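Local coordinates for cell division protein FtsI/penicillin binding protein 2 (Legionella pneumophila subsp. pneumophila ATCC 43290, PDB 4ZTK) that probably cross-links peptidoglycan as a penicillin-binding D,D-transpeptidase of the cell division machinery, using a serine nucleophile, at residues 40-45 with 66-71; 31-36 with 60-65. One frame throughout, in Å; residues are numbered along the deposited sequence.

Contact 1: 40-45 with 66-71; sequences HAKSGV and KGLESW
V45 and W71 meet through two first torsions: chi1 of 53° sets CG1 of V45 between its own backbone N and carbonyl carbon, and chi1 of -74° swings CG of W71 anti to its carbonyl carbon, laying the indole beneath that methyl. The setting is strand 43-49 of the five-stranded antiparallel sheet of the penicillin-binding transpeptidase fold, flanked by the loop that follows strand 56-63. V45 CG1 sits 3.8 Å from the centroid of the W71 five-membered ring, a CH-pi contact only 18° off the ring normal. I189 of helix 189-200 touches both side chains, and R74 makes a cation-pi contact with the indole. Further along, L68 offers CD2 to two neighbours: K42, fully extended, passes obliquely with CE 3.8 Å from L68 CD2, and S43 CB approaches from the strand. K42 and S43 form a classic beta bulge facing E281. The S43 hydroxyl is hydrogen-bonded to the E281 carboxylate. The buried indole N-H is satisfied by the same hydroxyl: W71 NE1 donates to S43 OG over 2.9 Å, the acceptor almost in the ring plane.

Contact 2: 31-36 with 60-65; sequences QITTAV and AESSKN
I32 lays its CG2 methyl against the end strand of the sheet, overlapping A60, with I32 CG2 4.0 Å from A60 CB and 3.9 Å from A60 O. The case illustrates how a helix can rest on a strand running almost the same way: the axes of 31-36 and 60-63 are 25° apart and approach to 7.3 Å, a close approach met on the strand side by the small residues A60 and S62. One turn on, V36 repeats the pattern. Its CG2 comes 3.6 Å from S62 O and also meets S62 CB, while CG1 stands a little farther from the same carbonyl oxygen. S62 therefore lies between V36 and T33, its CB within 3.9 Å of T33 CA, and it is the strand residue most involved in the contact.

Polar linkage is left to solvent. With chi1 of -176°, S62 turns its hydroxyl anti to the backbone N, toward the T33 end of the helix turn. A water there donates a hydrogen bond to T33 O at 2.7 Å and is hydrogen-bonded to S62 OG at 2.9 Å, bridging helix backbone and strand side chain at the more exposed margin. The two hydroxyl oxygens, T33 OG1 and S62 OG, lie 3.7 Å apart.

Within the fold, I32 also touches I46 on strand 43-49, and A60 packs on V28 one turn earlier in helix 22-38. A35 reaches V302 of helix 295-310, so the N-terminal helix packs on the edge strand 56-63 and its neighbour 43-49 and also touches the C-terminal helix.

The contacts use adjoining strands of one sheet, 43-49 in contact 1 and 56-63 in contact 2, and their segments alternate along the chain, their centres about 8 Å apart. Contact 1 is mostly buried and joins the strand next to the edge to a loop; contact 2 is only partly buried and joins the edge strand to the N-terminal helix. Their chemistry follows: an aromatic ring, a direct side-chain hydrogen bond and a nearby carboxylate in the first, aliphatic side chains and a bridging water in the second. E61 connects them. While S62 and A60 turn toward the helix, E61 points away from it, and its carboxylate probably hydrogen-bonds S70 OG and W71 N in the loop of contact 1.

Contact 1: 40-45 with 66-71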
# COMPACT_ATOMS: atom_id res chain seq x y z
N HIS A 40 0.75 16.76 12.95
CA HIS A 40 -0.48 17.12 13.66
C HIS A 40 -1.62 16.18 13.27
O HIS A 40 -2.76 16.60 13.12
CB HIS A 40 -0.89 18.56 13.35
CG HIS A 40 0.17 19.57 13.68
ND1 HIS A 40 0.94 20.18 12.71
CD2 HIS A 40 0.58 20.08 14.86
CE1 HIS A 40 1.78 21.02 13.28
NE2 HIS A 40 1.59 20.97 14.59
N ALA A 41 -1.29 14.90 13.08
CA ALA A 41 -2.26 13.94 12.57
C ALA A 41 -3.25 13.50 13.63
O ALA A 41 -2.95 13.52 14.83
CB ALA A 41 -1.54 12.74 11.99
N LYS A 42 -4.43 13.09 13.19
CA LYS A 42 -5.42 12.52 14.10
C LYS A 42 -4.91 11.18 14.61
O LYS A 42 -5.00 10.88 15.80
CB LYS A 42 -6.76 12.35 13.40
CG LYS A 42 -7.86 11.79 14.30
CD LYS A 42 -9.18 11.69 13.56
CE LYS A 42 -10.27 11.14 14.46
NZ LYS A 42 -11.52 10.84 13.70
N SER A 43 -4.36 10.37 13.70
CA SER A 43 -3.73 9.11 14.07
C SER A 43 -2.75 8.65 13.00
O SER A 43 -2.63 9.27 11.94
CB SER A 43 -4.77 8.02 14.30
OG SER A 43 -5.30 7.56 13.06
N GLY A 44 -2.05 7.56 13.28
CA GLY A 44 -1.14 7.00 12.31
C GLY A 44 -0.76 5.59 12.71
O GLY A 44 -0.83 5.24 13.89
N VAL A 45 -0.35 4.79 11.74
CA VAL A 45 0.03 3.41 11.99
C VAL A 45 1.15 3.00 11.05
O VAL A 45 1.19 3.43 9.89
CB VAL A 45 -1.19 2.47 11.82
CG1 VAL A 45 -1.86 2.68 10.46
CG2 VAL A 45 -0.78 1.00 12.00
N LYS A 66 -9.09 10.67 21.93
CA LYS A 66 -9.74 9.48 22.46
C LYS A 66 -10.72 8.86 21.47
O LYS A 66 -10.99 9.44 20.41
CB LYS A 66 -10.51 9.84 23.73
CG LYS A 66 -11.76 10.68 23.46
CD LYS A 66 -12.53 10.99 24.74
CE LYS A 66 -13.89 11.58 24.43
NZ LYS A 66 -13.81 12.81 23.60
N GLY A 67 -11.23 7.69 21.81
CA GLY A 67 -12.36 7.11 21.11
C GLY A 67 -12.11 6.48 19.76
O GLY A 67 -12.98 5.81 19.21
N LEU A 68 -10.91 6.68 19.20
CA LEU A 68 -10.59 6.09 17.91
C LEU A 68 -10.55 4.57 17.97
O LEU A 68 -10.05 3.99 18.94
CB LEU A 68 -9.25 6.61 17.39
CG LEU A 68 -9.20 8.00 16.75
CD1 LEU A 68 -8.61 9.01 17.73
CD2 LEU A 68 -8.42 7.97 15.45
N GLU A 69 -11.09 3.93 16.94
CA GLU A 69 -10.92 2.50 16.79
C GLU A 69 -9.47 2.23 16.44
O GLU A 69 -8.87 2.97 15.66
CB GLU A 69 -11.83 1.95 15.69
CG GLU A 69 -11.60 0.47 15.40
CD GLU A 69 -12.44 -0.04 14.25
OE1 GLU A 69 -12.44 -1.27 14.02
OE2 GLU A 69 -13.09 0.79 13.58
N SER A 70 -8.90 1.19 17.03
CA SER A 70 -7.53 0.82 16.73
C SER A 70 -7.36 0.43 15.27
O SER A 70 -8.26 -0.16 14.67
CB SER A 70 -7.08 -0.34 17.62
OG SER A 70 -5.84 -0.85 17.18
N TRP A 71 -6.20 0.76 14.70
CA TRP A 71 -5.86 0.32 13.35
C TRP A 71 -5.65 -1.19 13.28
O TRP A 71 -5.45 -1.74 12.20
CB TRP A 71 -4.62 1.04 12.84
CG TRP A 71 -4.86 2.46 12.49
CD1 TRP A 71 -4.58 3.56 13.24
CD2 TRP A 71 -5.46 2.95 11.28
NE1 TRP A 71 -4.96 4.71 12.57
CE2 TRP A 71 -5.50 4.35 11.36
CE3 TRP A 71 -5.96 2.33 10.13
CZ2 TRP A 71 -6.02 5.15 10.35
CZ3 TRP A 71 -6.48 3.12 9.12
CH2 TRP A 71 -6.50 4.52 9.23

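Contact 2: 31-36 with 60-65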
# COMPACT_ATOMS: atom_id res chain seq x y z
N GLN A 31 9.06 5.93 15.32
CA GLN A 31 8.81 6.64 14.07
C GLN A 31 7.37 7.13 13.91
O GLN A 31 7.15 8.27 13.50
CB GLN A 31 9.22 5.79 12.86
CG GLN A 31 10.72 5.50 12.77
CD GLN A 31 11.55 6.73 12.47
OE1 GLN A 31 11.02 7.80 12.15
NE2 GLN A 31 12.87 6.59 12.56
N ILE A 32 6.40 6.27 14.21
CA ILE A 32 5.00 6.65 13.99
C ILE A 32 4.54 7.70 15.01
O ILE A 32 3.76 8.59 14.69
CB ILE A 32 4.03 5.44 13.99
CG1 ILE A 32 2.67 5.85 13.42
CG2 ILE A 32 3.85 4.85 15.40
CD1 ILE A 32 2.75 6.40 12.00
N THR A 33 5.03 7.58 16.23
CA THR A 33 4.63 8.50 17.28
C THR A 33 5.18 9.90 16.95
O THR A 33 4.51 10.91 17.16
CB THR A 33 5.12 7.98 18.65
OG1 THR A 33 4.52 8.74 19.71
CG2 THR A 33 6.62 8.06 18.73
N THR A 34 6.39 9.93 16.40
CA THR A 34 7.04 11.18 16.02
C THR A 34 6.33 11.79 14.81
O THR A 34 6.07 12.99 14.77
CB THR A 34 8.52 10.94 15.65
OG1 THR A 34 9.21 10.39 16.78
CG2 THR A 34 9.18 12.24 15.21
N ALA A 35 5.99 10.94 13.85
CA ALA A 35 5.34 11.39 12.62
C ALA A 35 3.97 11.99 12.91
O ALA A 35 3.63 13.05 12.38
CB ALA A 35 5.22 10.24 11.64
N VAL A 36 3.19 11.30 13.75
CA VAL A 36 1.85 11.76 14.10
C VAL A 36 1.89 13.14 14.74
O VAL A 36 1.09 14.02 14.42
CB VAL A 36 1.13 10.75 15.02
CG1 VAL A 36 -0.05 11.40 15.72
CG2 VAL A 36 0.68 9.53 14.22
N ALA A 60 2.67 -0.65 15.09
CA ALA A 60 2.51 0.41 16.08
C ALA A 60 1.60 1.51 15.57
O ALA A 60 1.61 1.85 14.39
CB ALA A 60 3.86 0.98 16.48
N GLU A 61 0.82 2.08 16.48
CA GLU A 61 -0.04 3.20 16.15
C GLU A 61 0.02 4.28 17.22
O GLU A 61 0.36 4.01 18.37
CB GLU A 61 -1.49 2.73 15.93
CG GLU A 61 -2.15 2.14 17.17
CD GLU A 61 -3.52 1.55 16.88
OE1 GLU A 61 -3.88 0.53 17.51
OE2 GLU A 61 -4.25 2.10 16.03
N SER A 62 -0.31 5.51 16.83
CA SER A 62 -0.35 6.63 17.75
C SER A 62 -1.54 7.50 17.39
O SER A 62 -1.77 7.79 16.21
CB SER A 62 0.94 7.45 17.64
OG SER A 62 0.96 8.51 18.59
N SER A 63 -2.32 7.90 18.40
CA SER A 63 -3.51 8.73 18.18
C SER A 63 -3.52 9.90 19.15
O SER A 63 -3.22 9.73 20.33
CB SER A 63 -4.78 7.90 18.37
OG SER A 63 -4.87 6.88 17.39
N LYS A 64 -3.87 11.08 18.66
CA LYS A 64 -3.82 12.28 19.49
C LYS A 64 -4.97 12.38 20.49
O LYS A 64 -4.80 12.87 21.60
CB LYS A 64 -3.70 13.56 18.64
CG LYS A 64 -4.90 13.88 17.76
CD LYS A 64 -4.80 15.31 17.21
CE LYS A 64 -5.79 15.57 16.09
NZ LYS A 64 -7.21 15.41 16.52
N ASN A 65 -6.15 11.91 20.09
CA ASN A 65 -7.32 11.99 20.96
C ASN A 65 -7.91 10.63 21.33
O ASN A 65 -7.31 9.59 21.08
CB ASN A 65 -8.38 12.91 20.36
CG ASN A 65 -8.79 12.49 18.96
OD1 ASN A 65 -8.12 12.80 17.98
ND2 ASN A 65 -9.92 11.78 18.86
O HOH W 1 2.12 11.13 18.37